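Local coordinates for protein Bis(5'-nucleosyl)-tetraphosphatase [asymmetrical] (Caenorhabditis elegans, PDB 1KTG) that hydrolyses diadenosine tetraphosphate asymmetrically to AMP and ATP, using divalent metal ions, as a monomeric member of the Nudix family, at residues L8-K13 / E62-H67; K17-L22 / W109-D114; Y87-L92 / R129-F134. One frame throughout, in Å; residues are numbered along the deposited sequence.

Contact 1: residues L8-K13 / E62-H67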
loop_
_atom_site.group_PDB
_atom_site.type_symbol
_atom_site.label_atom_id
_atom_site.label_comp_id
_atom_site.label_asym_id
_atom_site.label_seq_id
_atom_site.Cartn_x
_atom_site.Cartn_y
_atom_site.Cartn_z
ATOM N N LEU A 8 -2.769 -2.637 0.503
ATOM C CA LEU A 8 -3.124 -1.862 1.665
ATOM C C LEU A 8 -2.162 -0.695 1.818
ATOM O O LEU A 8 -0.950 -0.874 1.781
ATOM C CB LEU A 8 -3.067 -2.738 2.923
ATOM C CG LEU A 8 -4.059 -3.906 2.997
ATOM C CD1 LEU A 8 -3.922 -4.671 4.291
ATOM C CD2 LEU A 8 -5.492 -3.433 2.792
ATOM N N VAL A 9 -2.720 0.503 1.925
ATOM C CA VAL A 9 -1.930 1.680 2.243
ATOM C C VAL A 9 -1.787 1.608 3.756
ATOM O O VAL A 9 -2.696 1.957 4.498
ATOM C CB VAL A 9 -2.614 2.974 1.798
ATOM C CG1 VAL A 9 -1.870 4.209 2.344
ATOM C CG2 VAL A 9 -2.671 3.040 0.283
ATOM N N ILE A 10 -0.666 1.059 4.193
ATOM C CA ILE A 10 -0.366 0.946 5.609
ATOM C C ILE A 10 0.179 2.263 6.134
ATOM O O ILE A 10 1.052 2.863 5.508
ATOM C CB ILE A 10 0.717 -0.111 5.823
ATOM C CG1 ILE A 10 0.300 -1.465 5.226
ATOM C CG2 ILE A 10 1.077 -0.192 7.312
ATOM C CD1 ILE A 10 -0.926 -2.064 5.829
ATOM N N TYR A 11 -0.331 2.700 7.280
ATOM C CA TYR A 11 0.204 3.878 7.949
ATOM C C TYR A 11 0.395 3.576 9.414
ATOM O O TYR A 11 -0.178 2.622 9.963
ATOM C CB TYR A 11 -0.708 5.099 7.795
ATOM C CG TYR A 11 -1.958 5.087 8.656
ATOM C CD1 TYR A 11 -2.028 5.835 9.824
ATOM C CD2 TYR A 11 -3.073 4.352 8.289
ATOM C CE1 TYR A 11 -3.170 5.837 10.616
ATOM C CE2 TYR A 11 -4.221 4.352 9.069
ATOM C CZ TYR A 11 -4.269 5.091 10.230
ATOM O OH TYR A 11 -5.421 5.090 11.010
ATOM N N ARG A 12 1.211 4.405 10.046
ATOM C CA ARG A 12 1.386 4.356 11.475
ATOM C C ARG A 12 1.407 5.783 11.985
ATOM O O ARG A 12 1.494 6.741 11.202
ATOM C CB ARG A 12 2.676 3.631 11.850
ATOM C CG ARG A 12 3.942 4.447 11.605
ATOM C CD ARG A 12 5.223 3.677 11.871
ATOM N NE ARG A 12 6.406 4.503 11.639
ATOM C CZ ARG A 12 7.648 4.093 11.807
ATOM N NH1 ARG A 12 7.897 2.848 12.235
ATOM N NH2 ARG A 12 8.645 4.936 11.575
ATOM N N LYS A 13 1.295 5.930 13.301
ATOM C CA LYS A 13 1.399 7.239 13.914
ATOM C C LYS A 13 2.667 7.181 14.760
ATOM O O LYS A 13 2.771 6.361 15.666
ATOM C CB LYS A 13 0.153 7.561 14.744
ATOM C CG LYS A 13 -0.404 8.940 14.464
ATOM C CD LYS A 13 -1.721 9.196 15.153
ATOM C CE LYS A 13 -2.645 9.986 14.254
ATOM N NZ LYS A 13 -3.646 10.716 15.058
ATOM N N GLU A 62 -4.094 -9.288 11.812
ATOM C CA GLU A 62 -4.312 -9.070 13.232
ATOM C C GLU A 62 -3.543 -7.858 13.762
ATOM O O GLU A 62 -3.886 -7.300 14.791
ATOM C CB GLU A 62 -3.892 -10.322 14.008
ATOM C CG GLU A 62 -4.682 -11.594 13.686
ATOM C CD GLU A 62 -4.516 -12.100 12.251
ATOM O OE1 GLU A 62 -3.387 -12.140 11.725
ATOM O OE2 GLU A 62 -5.540 -12.469 11.634
ATOM N N GLN A 63 -2.488 -7.472 13.052
ATOM C CA GLN A 63 -1.672 -6.332 13.438
ATOM C C GLN A 63 -2.241 -5.029 12.894
ATOM O O GLN A 63 -1.715 -3.958 13.165
ATOM C CB GLN A 63 -0.263 -6.514 12.879
ATOM C CG GLN A 63 0.496 -7.671 13.473
ATOM C CD GLN A 63 1.776 -7.950 12.715
ATOM O OE1 GLN A 63 1.764 -8.633 11.696
ATOM N NE2 GLN A 63 2.878 -7.407 13.202
ATOM N N LEU A 64 -3.318 -5.123 12.122
ATOM C CA LEU A 64 -3.865 -3.965 11.434
ATOM C C LEU A 64 -5.295 -3.614 11.834
ATOM O O LEU A 64 -6.076 -4.479 12.205
ATOM C CB LEU A 64 -3.887 -4.241 9.922
ATOM C CG LEU A 64 -2.564 -4.457 9.201
ATOM C CD1 LEU A 64 -2.852 -4.800 7.738
ATOM C CD2 LEU A 64 -1.684 -3.226 9.320
ATOM N N THR A 65 -5.610 -2.325 11.749
ATOM C CA THR A 65 -6.983 -1.842 11.820
ATOM C C THR A 65 -7.278 -1.313 10.418
ATOM O O THR A 65 -6.836 -0.218 10.050
ATOM C CB THR A 65 -7.158 -0.713 12.852
ATOM O OG1 THR A 65 -6.938 -1.217 14.175
ATOM C CG2 THR A 65 -8.607 -0.246 12.892
ATOM N N ILE A 66 -7.994 -2.100 9.625
ATOM C CA ILE A 66 -8.275 -1.725 8.241
ATOM C C ILE A 66 -9.542 -0.893 8.194
ATOM O O ILE A 66 -10.569 -1.286 8.732
ATOM C CB ILE A 66 -8.429 -2.972 7.354
ATOM C CG1 ILE A 66 -7.165 -3.824 7.428
ATOM C CG2 ILE A 66 -8.680 -2.543 5.917
ATOM C CD1 ILE A 66 -7.224 -5.110 6.652
ATOM N N HIS A 67 -9.452 0.273 7.573
ATOM C CA HIS A 67 -10.590 1.178 7.463
ATOM C C HIS A 67 -11.380 0.826 6.213
ATOM O O HIS A 67 -11.049 1.273 5.123
ATOM C CB HIS A 67 -10.096 2.614 7.379
ATOM C CG HIS A 67 -9.224 3.015 8.527
ATOM N ND1 HIS A 67 -9.594 2.836 9.842
ATOM C CD2 HIS A 67 -7.991 3.573 8.554
ATOM C CE1 HIS A 67 -8.626 3.271 10.631
ATOM N NE2 HIS A 67 -7.643 3.724 9.871
#
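Leu8 and Leu64 meet methyl to methyl, CD1 to CD1 at 3.6 Å, between two strands of the Nudix fold that are not neighbours in its mixed sheet. Leu64 reaches toward strand 8-13 and spreads its branches: CD1 also lies near Ile10 CD1, and CD2 comes within 3.8 Å of that same Ile10 methyl. Ile66 CD1 adds a looser touch on Leu8 CD1. A polar contact lies beyond this apolar patch. Tyr11 OH and His67 NE2 are hydrogen-bonded at 2.8 Å, with the nitrogen near the plane of the tyrosine ring and the hydroxyl at the imidazole rim; the two ring planes differ by 31°. Tyr11 CG lies between the residue's backbone N and carbonyl carbon (chi1 75°), a torsion that carries the phenol across to the histidine. A phenylalanine here would probably leave His67 NE2 without its hydroxyl mate and the imidazole less fixed in its rotation. Strand 81-92 runs between the two segments and pairs with both strands, while Ala49 and Thr53 of helix 45-57 pack on Leu8. The His67 ring is overlain by the backbone two residues earlier: Thr65 O stands 3.9 Å above the imidazole plane, over its centre.

Contact 2: residues K17-L22 / W109-D114. With MG (magnesium ion), chain E.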
loop_
_atom_site.group_PDB
_atom_site.type_symbol
_atom_site.label_atom_id
_atom_site.label_comp_id
_atom_site.label_asym_id
_atom_site.label_seq_id
_atom_site.Cartn_x
_atom_site.Cartn_y
_atom_site.Cartn_z
ATOM N N LYS A 17 2.730 11.816 14.477
ATOM C CA LYS A 17 2.804 12.062 13.037
ATOM C C LYS A 17 2.448 10.844 12.192
ATOM O O LYS A 17 2.959 9.748 12.413
ATOM C CB LYS A 17 4.205 12.557 12.639
ATOM C CG LYS A 17 4.292 13.161 11.238
ATOM C CD LYS A 17 3.437 14.439 11.140
ATOM C CE LYS A 17 4.197 15.776 11.043
ATOM N NZ LYS A 17 5.673 15.777 11.147
ATOM N N ILE A 18 1.586 11.059 11.203
ATOM C CA ILE A 18 1.204 10.003 10.283
ATOM C C ILE A 18 2.364 9.713 9.328
ATOM O O ILE A 18 2.987 10.641 8.789
ATOM C CB ILE A 18 -0.033 10.416 9.465
ATOM C CG1 ILE A 18 -1.254 10.627 10.375
ATOM C CG2 ILE A 18 -0.334 9.375 8.389
ATOM C CD1 ILE A 18 -1.771 9.379 11.003
ATOM N N GLU A 19 2.673 8.435 9.162
ATOM C CA GLU A 19 3.678 7.979 8.210
ATOM C C GLU A 19 3.097 6.818 7.426
ATOM O O GLU A 19 2.375 5.994 7.990
ATOM C CB GLU A 19 4.956 7.536 8.923
ATOM C CG GLU A 19 5.665 8.660 9.659
ATOM C CD GLU A 19 6.975 8.211 10.308
ATOM O OE1 GLU A 19 7.127 7.007 10.583
ATOM O OE2 GLU A 19 7.850 9.064 10.548
ATOM N N PHE A 20 3.391 6.787 6.129
ATOM C CA PHE A 20 2.957 5.723 5.209
ATOM C C PHE A 20 4.110 4.778 4.833
ATOM O O PHE A 20 5.245 5.224 4.572
ATOM C CB PHE A 20 2.383 6.343 3.924
ATOM C CG PHE A 20 1.202 7.239 4.167
ATOM C CD1 PHE A 20 1.379 8.598 4.316
ATOM C CD2 PHE A 20 -0.073 6.710 4.294
ATOM C CE1 PHE A 20 0.300 9.433 4.565
ATOM C CE2 PHE A 20 -1.160 7.538 4.538
ATOM C CZ PHE A 20 -0.961 8.902 4.683
ATOM N N LEU A 21 3.825 3.480 4.778
ATOM C CA LEU A 21 4.846 2.495 4.441
ATOM C C LEU A 21 4.949 2.290 2.929
ATOM O O LEU A 21 3.966 1.978 2.274
ATOM C CB LEU A 21 4.558 1.150 5.121
ATOM C CG LEU A 21 5.550 0.010 4.829
ATOM C CD1 LEU A 21 6.953 0.333 5.339
ATOM C CD2 LEU A 21 5.062 -1.325 5.396
ATOM N N LEU A 22 6.140 2.492 2.386
ATOM C CA LEU A 22 6.390 2.231 0.981
ATOM C C LEU A 22 7.484 1.182 0.867
ATOM O O LEU A 22 8.432 1.164 1.680
ATOM C CB LEU A 22 6.793 3.504 0.237
ATOM C CG LEU A 22 5.710 4.578 0.132
ATOM C CD1 LEU A 22 6.265 5.787 -0.606
ATOM C CD2 LEU A 22 4.472 4.060 -0.578
ATOM N N TRP A 109 9.360 4.515 5.984
ATOM C CA TRP A 109 8.155 5.070 6.593
ATOM C C TRP A 109 8.188 6.554 6.242
ATOM O O TRP A 109 9.095 7.275 6.651
ATOM C CB TRP A 109 8.153 4.852 8.099
ATOM C CG TRP A 109 7.804 3.448 8.484
ATOM C CD1 TRP A 109 8.661 2.461 8.858
ATOM C CD2 TRP A 109 6.492 2.885 8.548
ATOM N NE1 TRP A 109 7.963 1.314 9.146
ATOM C CE2 TRP A 109 6.627 1.553 8.964
ATOM C CE3 TRP A 109 5.207 3.378 8.290
ATOM C CZ2 TRP A 109 5.529 0.707 9.134
ATOM C CZ3 TRP A 109 4.118 2.533 8.465
ATOM C CH2 TRP A 109 4.290 1.216 8.880
ATOM N N CYS A 110 7.194 7.007 5.486
ATOM C CA CYS A 110 7.210 8.348 4.921
ATOM C C CYS A 110 6.051 9.243 5.313
ATOM O O CYS A 110 4.901 8.833 5.232
ATOM C CB CYS A 110 7.167 8.259 3.394
ATOM S SG CYS A 110 8.251 7.019 2.651
ATOM N N GLU A 111 6.378 10.477 5.698
ATOM C CA GLU A 111 5.375 11.516 5.883
ATOM C C GLU A 111 4.728 11.801 4.513
ATOM O O GLU A 111 5.314 11.532 3.464
ATOM C CB GLU A 111 5.990 12.775 6.485
ATOM C CG GLU A 111 6.386 12.601 7.937
ATOM C CD GLU A 111 6.950 13.875 8.545
ATOM O OE1 GLU A 111 6.448 14.961 8.198
ATOM O OE2 GLU A 111 7.872 13.781 9.382
ATOM N N LEU A 112 3.512 12.323 4.530
ATOM C CA LEU A 112 2.729 12.502 3.306
ATOM C C LEU A 112 3.467 13.060 2.080
ATOM O O LEU A 112 3.411 12.487 1.000
ATOM C CB LEU A 112 1.523 13.385 3.594
ATOM C CG LEU A 112 0.680 13.709 2.358
ATOM C CD1 LEU A 112 0.039 12.450 1.789
ATOM C CD2 LEU A 112 -0.367 14.734 2.713
ATOM N N GLU A 113 4.129 14.197 2.231
ATOM C CA GLU A 113 4.754 14.819 1.073
ATOM C C GLU A 113 5.903 13.987 0.513
ATOM O O GLU A 113 6.072 13.884 -0.703
ATOM C CB GLU A 113 5.202 16.225 1.421
ATOM C CG GLU A 113 4.027 17.152 1.743
ATOM C CD GLU A 113 3.025 17.298 0.601
ATOM O OE1 GLU A 113 3.395 17.112 -0.584
ATOM O OE2 GLU A 113 1.851 17.612 0.894
ATOM N N ASP A 114 6.671 13.385 1.412
ATOM C CA ASP A 114 7.789 12.532 1.042
ATOM C C ASP A 114 7.269 11.273 0.359
ATOM O O ASP A 114 7.837 10.796 -0.643
ATOM C CB ASP A 114 8.572 12.164 2.303
ATOM C CG ASP A 114 9.844 11.421 2.006
ATOM O OD1 ASP A 114 10.131 10.415 2.707
ATOM O OD2 ASP A 114 10.624 11.770 1.097
HETATM MG MG MG E . 9.139 12.502 10.372
HETATM O O HOH W 1 2.085 12.663 7.024
HETATM O O HOH W 2 7.543 11.509 11.487
HETATM O O HOH W 3 8.940 10.830 9.027
#
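Phe20 and Cys110 form an antiparallel hydrogen-bonded pair where strand 104-110 joins strand 17-25 in the Nudix sheet. Phe20 N gives a nearly straight bond to Cys110 O (2.7 Å, 176°), and Cys110 N returns one to Phe20 O. Next along, Leu21 and Trp109 make a non-hydrogen-bonded pair.

Apolar contacts occupy both faces of this pairing. On the face of Leu21 and Trp109, Leu21 CB makes a CH-pi contact 3.8 Å from the centroid of the indole six-membered ring, only 17° off its normal. Leu21 CG lies anti to the backbone N (chi1 179°), which brings CD1 over the indole as well. On the other face Phe20 CE1 touches Leu112 CD1, and Leu22 CD1 packs on Cys110 SG.

Polar groups gather where the strand gives way to helix 112-119. Glu111, at the N-cap position, binds a magnesium ion through OE2 (2.0 Å), an ion separate from the magnesium site of Glu52, Glu56 and Glu103; its OE1 forms a salt bridge with Lys17 NZ at 3.2 Å, the hydrogen bond within it being weak. Glu19 stays in the metal's second shell: two metal-bound waters each donate to its OE2, and its OE1 pairs with Arg12, which also makes a cation-pi contact with Trp109. A further water donates to Ile18 O and accepts from Leu112 N, bridging the strand to the first turn of the helix.

Glu19 OE2 and Glu111 OE2 lie 4.9 Å apart; the magnesium ion, Lys17 and Arg12 probably offset their like charges, which would favour both carboxylates remaining ionised.

Contact 3: residues Y87-L92 / R129-F134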
loop_
_atom_site.group_PDB
_atom_site.type_symbol
_atom_site.label_atom_id
_atom_site.label_comp_id
_atom_site.label_asym_id
_atom_site.label_seq_id
_atom_site.Cartn_x
_atom_site.Cartn_y
_atom_site.Cartn_z
ATOM N N TYR A 87 -6.864 -0.216 -3.280
ATOM C CA TYR A 87 -6.215 -0.051 -1.974
ATOM C C TYR A 87 -7.215 0.340 -0.889
ATOM O O TYR A 87 -8.080 1.182 -1.111
ATOM C CB TYR A 87 -5.196 1.102 -2.013
ATOM C CG TYR A 87 -3.941 0.840 -2.803
ATOM C CD1 TYR A 87 -3.815 1.283 -4.111
ATOM C CD2 TYR A 87 -2.866 0.193 -2.224
ATOM C CE1 TYR A 87 -2.662 1.059 -4.829
ATOM C CE2 TYR A 87 -1.708 -0.029 -2.930
ATOM C CZ TYR A 87 -1.610 0.397 -4.228
ATOM O OH TYR A 87 -0.447 0.175 -4.926
ATOM N N TRP A 88 -7.050 -0.266 0.280
ATOM C CA TRP A 88 -7.727 0.149 1.503
ATOM C C TRP A 88 -6.681 0.761 2.444
ATOM O O TRP A 88 -5.532 0.348 2.452
ATOM C CB TRP A 88 -8.349 -1.042 2.222
ATOM C CG TRP A 88 -9.647 -1.559 1.699
ATOM C CD1 TRP A 88 -10.909 -1.214 2.122
ATOM C CD2 TRP A 88 -9.826 -2.595 0.731
ATOM N NE1 TRP A 88 -11.852 -1.939 1.440
ATOM C CE2 TRP A 88 -11.215 -2.795 0.577
ATOM C CE3 TRP A 88 -8.952 -3.358 -0.052
ATOM C CZ2 TRP A 88 -11.742 -3.735 -0.308
ATOM C CZ3 TRP A 88 -9.481 -4.291 -0.924
ATOM C CH2 TRP A 88 -10.861 -4.466 -1.047
ATOM N N LEU A 89 -7.089 1.753 3.234
ATOM C CA LEU A 89 -6.218 2.364 4.241
ATOM C C LEU A 89 -6.210 1.461 5.490
ATOM O O LEU A 89 -7.236 0.949 5.889
ATOM C CB LEU A 89 -6.725 3.775 4.573
ATOM C CG LEU A 89 -5.895 4.615 5.544
ATOM C CD1 LEU A 89 -4.517 4.942 4.969
ATOM C CD2 LEU A 89 -6.629 5.884 5.940
ATOM N N ALA A 90 -5.047 1.258 6.100
ATOM C CA ALA A 90 -4.938 0.365 7.243
ATOM C C ALA A 90 -3.886 0.849 8.229
ATOM O O ALA A 90 -2.748 1.130 7.846
ATOM C CB ALA A 90 -4.596 -1.030 6.768
ATOM N N LYS A 91 -4.263 0.925 9.498
ATOM C CA LYS A 91 -3.356 1.383 10.531
ATOM C C LYS A 91 -2.577 0.230 11.141
ATOM O O LYS A 91 -3.165 -0.749 11.578
ATOM C CB LYS A 91 -4.120 2.071 11.646
ATOM C CG LYS A 91 -3.244 2.579 12.774
ATOM C CD LYS A 91 -4.026 3.407 13.774
ATOM C CE LYS A 91 -3.122 3.974 14.851
ATOM N NZ LYS A 91 -3.892 4.836 15.791
ATOM N N LEU A 92 -1.255 0.359 11.161
ATOM C CA LEU A 92 -0.403 -0.579 11.884
ATOM C C LEU A 92 -0.439 -0.125 13.338
ATOM O O LEU A 92 0.169 0.870 13.691
ATOM C CB LEU A 92 1.018 -0.560 11.340
ATOM C CG LEU A 92 1.979 -1.583 11.961
ATOM C CD1 LEU A 92 1.568 -3.004 11.607
ATOM C CD2 LEU A 92 3.402 -1.300 11.489
ATOM N N ARG A 129 -3.236 11.703 -0.769
ATOM C CA ARG A 129 -3.835 12.929 -0.243
ATOM C C ARG A 129 -5.252 12.651 0.251
ATOM O O ARG A 129 -5.653 13.129 1.314
ATOM C CB ARG A 129 -3.851 14.041 -1.300
ATOM C CG ARG A 129 -2.465 14.558 -1.631
ATOM C CD ARG A 129 -2.419 15.807 -2.469
ATOM N NE ARG A 129 -1.038 16.181 -2.775
ATOM C CZ ARG A 129 -0.202 16.795 -1.930
ATOM N NH1 ARG A 129 1.032 17.079 -2.323
ATOM N NH2 ARG A 129 -0.588 17.141 -0.703
ATOM N N LYS A 130 -5.995 11.857 -0.515
ATOM C CA LYS A 130 -7.367 11.502 -0.165
ATOM C C LYS A 130 -7.406 10.742 1.150
ATOM O O LYS A 130 -8.219 11.029 2.037
ATOM C CB LYS A 130 -7.972 10.646 -1.273
ATOM N N PHE A 131 -6.508 9.769 1.266
ATOM C CA PHE A 131 -6.399 8.944 2.452
ATOM C C PHE A 131 -5.960 9.770 3.657
ATOM O O PHE A 131 -6.454 9.563 4.758
ATOM C CB PHE A 131 -5.433 7.795 2.189
ATOM C CG PHE A 131 -6.042 6.670 1.384
ATOM C CD1 PHE A 131 -5.453 5.418 1.365
ATOM C CD2 PHE A 131 -7.216 6.868 0.657
ATOM C CE1 PHE A 131 -6.028 4.361 0.648
ATOM C CE2 PHE A 131 -7.793 5.816 -0.072
ATOM C CZ PHE A 131 -7.198 4.572 -0.080
ATOM N N SER A 132 -5.046 10.709 3.441
ATOM C CA SER A 132 -4.601 11.617 4.504
ATOM C C SER A 132 -5.767 12.487 4.967
ATOM O O SER A 132 -5.928 12.742 6.163
ATOM C CB SER A 132 -3.425 12.481 4.014
ATOM O OG SER A 132 -3.080 13.502 4.946
ATOM N N ALA A 133 -6.590 12.940 4.022
ATOM C CA ALA A 133 -7.741 13.764 4.367
ATOM C C ALA A 133 -8.738 12.920 5.152
ATOM O O ALA A 133 -9.369 13.399 6.086
ATOM C CB ALA A 133 -8.388 14.358 3.115
ATOM N N PHE A 134 -8.858 11.653 4.787
ATOM C CA PHE A 134 -9.755 10.757 5.503
ATOM C C PHE A 134 -9.342 10.644 6.975
ATOM O O PHE A 134 -10.182 10.715 7.863
ATOM C CB PHE A 134 -9.804 9.388 4.841
ATOM C CG PHE A 134 -10.537 8.353 5.647
ATOM C CD1 PHE A 134 -11.873 8.100 5.420
ATOM C CD2 PHE A 134 -9.890 7.646 6.645
ATOM C CE1 PHE A 134 -12.548 7.149 6.164
ATOM C CE2 PHE A 134 -10.566 6.701 7.391
ATOM C CZ PHE A 134 -11.892 6.453 7.151
#
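Tyr87 meets Phe131 through its backbone: the carbonyl oxygen lies at the edge of the phenylalanine ring, 3.7 Å from CZ, while Tyr87 CB stands 4.3 Å from CE1. This is helix-on-sheet packing in the Nudix fold: helix 122-137 lies against one face, the axis of its 129-134 segment at 43° to that of strand 87-92. Beyond CB the Tyr87 ring leaves segment 129-134 and packs on Thr33, Pro34 and Lys36 of strand 32-38 and on Met124 and Leu127 earlier in the helix; Thr33 and Lys36 belong to the AMP pocket. At Trp88 the alternation of the strand turns the side chain from the helix; its indole meets Trp46 edge-to-face. Leu89 points back and makes the main contribution from the strand, Phe131 the main one from the helix. With chi1 at -176° the Leu89 side chain extends opposite its backbone nitrogen, and the two methyls divide between aromatic residues one helical turn apart. CD1 packs on Phe131 CD1 at 3.8 Å, and CD2 on Phe134 CD2 at the same separation. The Leu89 and Phe131 side chains run antiparallel alongside one another. With no hydrogen bond crossing between the segments, burial of hydrocarbon surface is likely to supply most of the adhesion.

How the contacts relate
From the N terminus, strand 3-14 opens contact 1 and strand 17-25 opens contact 2 just after it. Contact 1 closes at 62-67, after helix 45-57 has been traversed. Strand 81-92 then opens contact 3; contact 2 closes at 109-114, and contact 3 at 129-134, on the last helix. Contact 2 therefore crosses both others, whereas contacts 1 and 3 follow in series. Backbone pairing joins them within the sheet: Ile10 O with Leu21 N, Tyr11 O with Leu92 N, and Leu89 O with His67 N. A salt bridge from Glu113 to Arg129 links helix 112-119, which follows strand 104-110, to helix 122-137 on the sheet's face.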